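Local coordinates for aspartate aminotransferase (Leishmania major, PDB 4H51), which probably transfers the amino group of L-aspartate to 2-oxoglutarate with the help of a covalently bound pyridoxal 5'-phosphate cofactor, at residues Tyr165-Pro170 against Asn201-Asp206. Residues are numbered along the deposited sequence; the frame is centred on the assembly and turned at random.
Sequences YAYYDP and NPTGVD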
loop_
_atom_site.group_PDB
_atom_site.type_symbol
_atom_site.label_atom_id
_atom_site.label_comp_id
_atom_site.label_asym_id
_atom_site.label_seq_id
_atom_site.Cartn_x
_atom_site.Cartn_y
_atom_site.Cartn_z
ATOM N N TYR B 165 -12.783 -17.008 -18.982
ATOM C CA TYR B 165 -13.231 -16.971 -20.376
ATOM C C TYR B 165 -12.126 -17.517 -21.255
ATOM O O TYR B 165 -10.927 -17.237 -21.031
ATOM C CB TYR B 165 -13.668 -15.577 -20.862
ATOM C CG TYR B 165 -12.716 -14.463 -20.654
ATOM C CD1 TYR B 165 -12.743 -13.730 -19.483
ATOM C CD2 TYR B 165 -11.810 -14.110 -21.628
ATOM C CE1 TYR B 165 -11.867 -12.656 -19.274
ATOM C CE2 TYR B 165 -10.912 -13.042 -21.427
ATOM C CZ TYR B 165 -10.975 -12.311 -20.248
ATOM O OH TYR B 165 -10.126 -11.267 -19.989
ATOM N N ALA B 166 -12.549 -18.314 -22.239
ATOM C CA ALA B 166 -11.661 -18.741 -23.294
ATOM C C ALA B 166 -10.945 -17.529 -23.879
ATOM O O ALA B 166 -11.545 -16.494 -24.090
ATOM C CB ALA B 166 -12.464 -19.463 -24.375
ATOM N N TYR B 167 -9.665 -17.658 -24.148
ATOM C CA TYR B 167 -8.890 -16.524 -24.595
ATOM C C TYR B 167 -7.772 -16.990 -25.508
ATOM O O TYR B 167 -7.845 -16.757 -26.725
ATOM C CB TYR B 167 -8.379 -15.698 -23.393
ATOM C CG TYR B 167 -7.726 -14.420 -23.859
ATOM C CD1 TYR B 167 -8.514 -13.367 -24.282
ATOM C CD2 TYR B 167 -6.347 -14.294 -23.969
ATOM C CE1 TYR B 167 -7.962 -12.210 -24.791
ATOM C CE2 TYR B 167 -5.787 -13.119 -24.442
ATOM C CZ TYR B 167 -6.598 -12.070 -24.853
ATOM O OH TYR B 167 -6.101 -10.865 -25.377
ATOM N N TYR B 168 -6.762 -17.650 -24.955
ATOM C CA TYR B 168 -5.597 -18.073 -25.758
ATOM C C TYR B 168 -5.745 -19.516 -26.199
ATOM O O TYR B 168 -6.117 -20.363 -25.403
ATOM C CB TYR B 168 -4.325 -17.940 -24.947
ATOM C CG TYR B 168 -3.078 -18.094 -25.764
ATOM C CD1 TYR B 168 -2.778 -17.178 -26.776
ATOM C CD2 TYR B 168 -2.201 -19.121 -25.532
ATOM C CE1 TYR B 168 -1.639 -17.297 -27.539
ATOM C CE2 TYR B 168 -1.046 -19.256 -26.286
ATOM C CZ TYR B 168 -0.771 -18.343 -27.283
ATOM O OH TYR B 168 0.366 -18.441 -28.063
ATOM N N ASP B 169 -5.475 -19.756 -27.475
ATOM C CA ASP B 169 -5.438 -21.096 -28.040
ATOM C C ASP B 169 -3.984 -21.515 -28.363
ATOM O O ASP B 169 -3.415 -21.082 -29.325
ATOM C CB ASP B 169 -6.268 -21.110 -29.302
ATOM C CG ASP B 169 -6.423 -22.490 -29.852
ATOM O OD1 ASP B 169 -5.851 -23.424 -29.262
ATOM O OD2 ASP B 169 -7.125 -22.633 -30.862
ATOM N N PRO B 170 -3.408 -22.394 -27.568
ATOM C CA PRO B 170 -2.003 -22.784 -27.763
ATOM C C PRO B 170 -1.770 -23.414 -29.146
ATOM O O PRO B 170 -0.710 -23.212 -29.761
ATOM C CB PRO B 170 -1.788 -23.835 -26.676
ATOM C CG PRO B 170 -2.852 -23.562 -25.671
ATOM C CD PRO B 170 -4.036 -23.114 -26.463
ATOM N N ASN B 201 -0.841 -10.338 -20.428
ATOM C CA ASN B 201 0.069 -11.086 -19.575
ATOM C C ASN B 201 -0.639 -12.381 -19.197
ATOM O O ASN B 201 -1.649 -12.341 -18.483
ATOM C CB ASN B 201 0.442 -10.260 -18.355
ATOM C CG ASN B 201 1.322 -11.022 -17.363
ATOM O OD1 ASN B 201 1.652 -12.184 -17.576
ATOM N ND2 ASN B 201 1.636 -10.397 -16.252
ATOM N N PRO B 202 -0.108 -13.550 -19.626
ATOM C CA PRO B 202 1.245 -13.859 -20.118
ATOM C C PRO B 202 1.485 -14.105 -21.605
ATOM O O PRO B 202 2.637 -14.400 -21.992
ATOM C CB PRO B 202 1.535 -15.145 -19.344
ATOM C CG PRO B 202 0.211 -15.894 -19.501
ATOM C CD PRO B 202 -0.817 -14.803 -19.243
ATOM N N THR B 203 0.474 -13.960 -22.456
ATOM C CA THR B 203 0.528 -14.499 -23.797
ATOM C C THR B 203 1.014 -13.517 -24.850
ATOM O O THR B 203 1.413 -13.948 -25.914
ATOM C CB THR B 203 -0.851 -14.989 -24.249
ATOM O OG1 THR B 203 -1.703 -13.879 -24.498
ATOM C CG2 THR B 203 -1.488 -15.976 -23.219
ATOM N N GLY B 204 0.947 -12.193 -24.564
ATOM C CA GLY B 204 1.277 -11.149 -25.523
ATOM C C GLY B 204 0.339 -11.072 -26.712
ATOM O O GLY B 204 0.665 -10.473 -27.741
ATOM N N VAL B 205 -0.800 -11.769 -26.610
ATOM C CA VAL B 205 -1.800 -11.729 -27.674
ATOM C C VAL B 205 -2.964 -10.874 -27.249
ATOM O O VAL B 205 -3.567 -11.147 -26.229
ATOM C CB VAL B 205 -2.304 -13.126 -28.040
ATOM C CG1 VAL B 205 -3.338 -13.010 -29.151
ATOM C CG2 VAL B 205 -1.114 -13.968 -28.546
ATOM N N ASP B 206 -3.241 -9.828 -28.019
ATOM C CA ASP B 206 -4.322 -8.913 -27.745
ATOM C C ASP B 206 -5.404 -9.094 -28.798
ATOM O O ASP B 206 -5.126 -9.553 -29.920
ATOM C CB ASP B 206 -3.849 -7.441 -27.796
ATOM C CG ASP B 206 -2.923 -7.080 -26.665
ATOM O OD1 ASP B 206 -2.859 -7.871 -25.709
ATOM O OD2 ASP B 206 -2.271 -6.004 -26.732
#
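Two consecutive tyrosines, Tyr-167 and Tyr-168, meet the loop 201-206 in the large cofactor-binding domain of a fold type I aminotransferase. Tyr-167 lies in the break of strand 162-169 and Tyr-168 where the strand resumes; the loop follows strand 192-196 of the same mixed sheet and leads to helix 209-221. The two rings engage the loop differently. Tyr-167 works through its hydroxyl: although its CB does not point at the loop, CG anti to the backbone N carries the ring outward until OH donates to Val-205 O at 2.7 Å. The C=O...donor angle is 135°, with the donor somewhat out of the carbonyl plane. That carbonyl and, more distantly, Thr-203 OG1 both lie at the edge of the Tyr-167 ring; the ring also stacks on His-200. Tyr-168 presents a face instead. Thr-203 CG2 sits 4.0 Å from the Tyr-168 ring centroid, 24° off the normal, a CH-pi contact displaced toward the rim at CG. Val-205 approaches the same ring obliquely, its side chain crossing that of Tyr-168 at about a right angle, with CG2 3.5 Å from Tyr-168 CE1.

Further hydrogen bonds tie the loop to the residues just before it. Asp-206 spans back to the backbone N of Ala-199 and His-200 through its two carboxylate oxygens. At the loop's start, after which a cis peptide leads into Pro-202, Asn-201 ND2 reaches O3 of the cofactor-bearing modified residue at position 265, placing the contact beside the active site. Thr-203 OG1, also bonded to His-200 ND1, closes an ST turn by accepting from Val-205 N at 3.1 Å, the N-H...O angle being 161°.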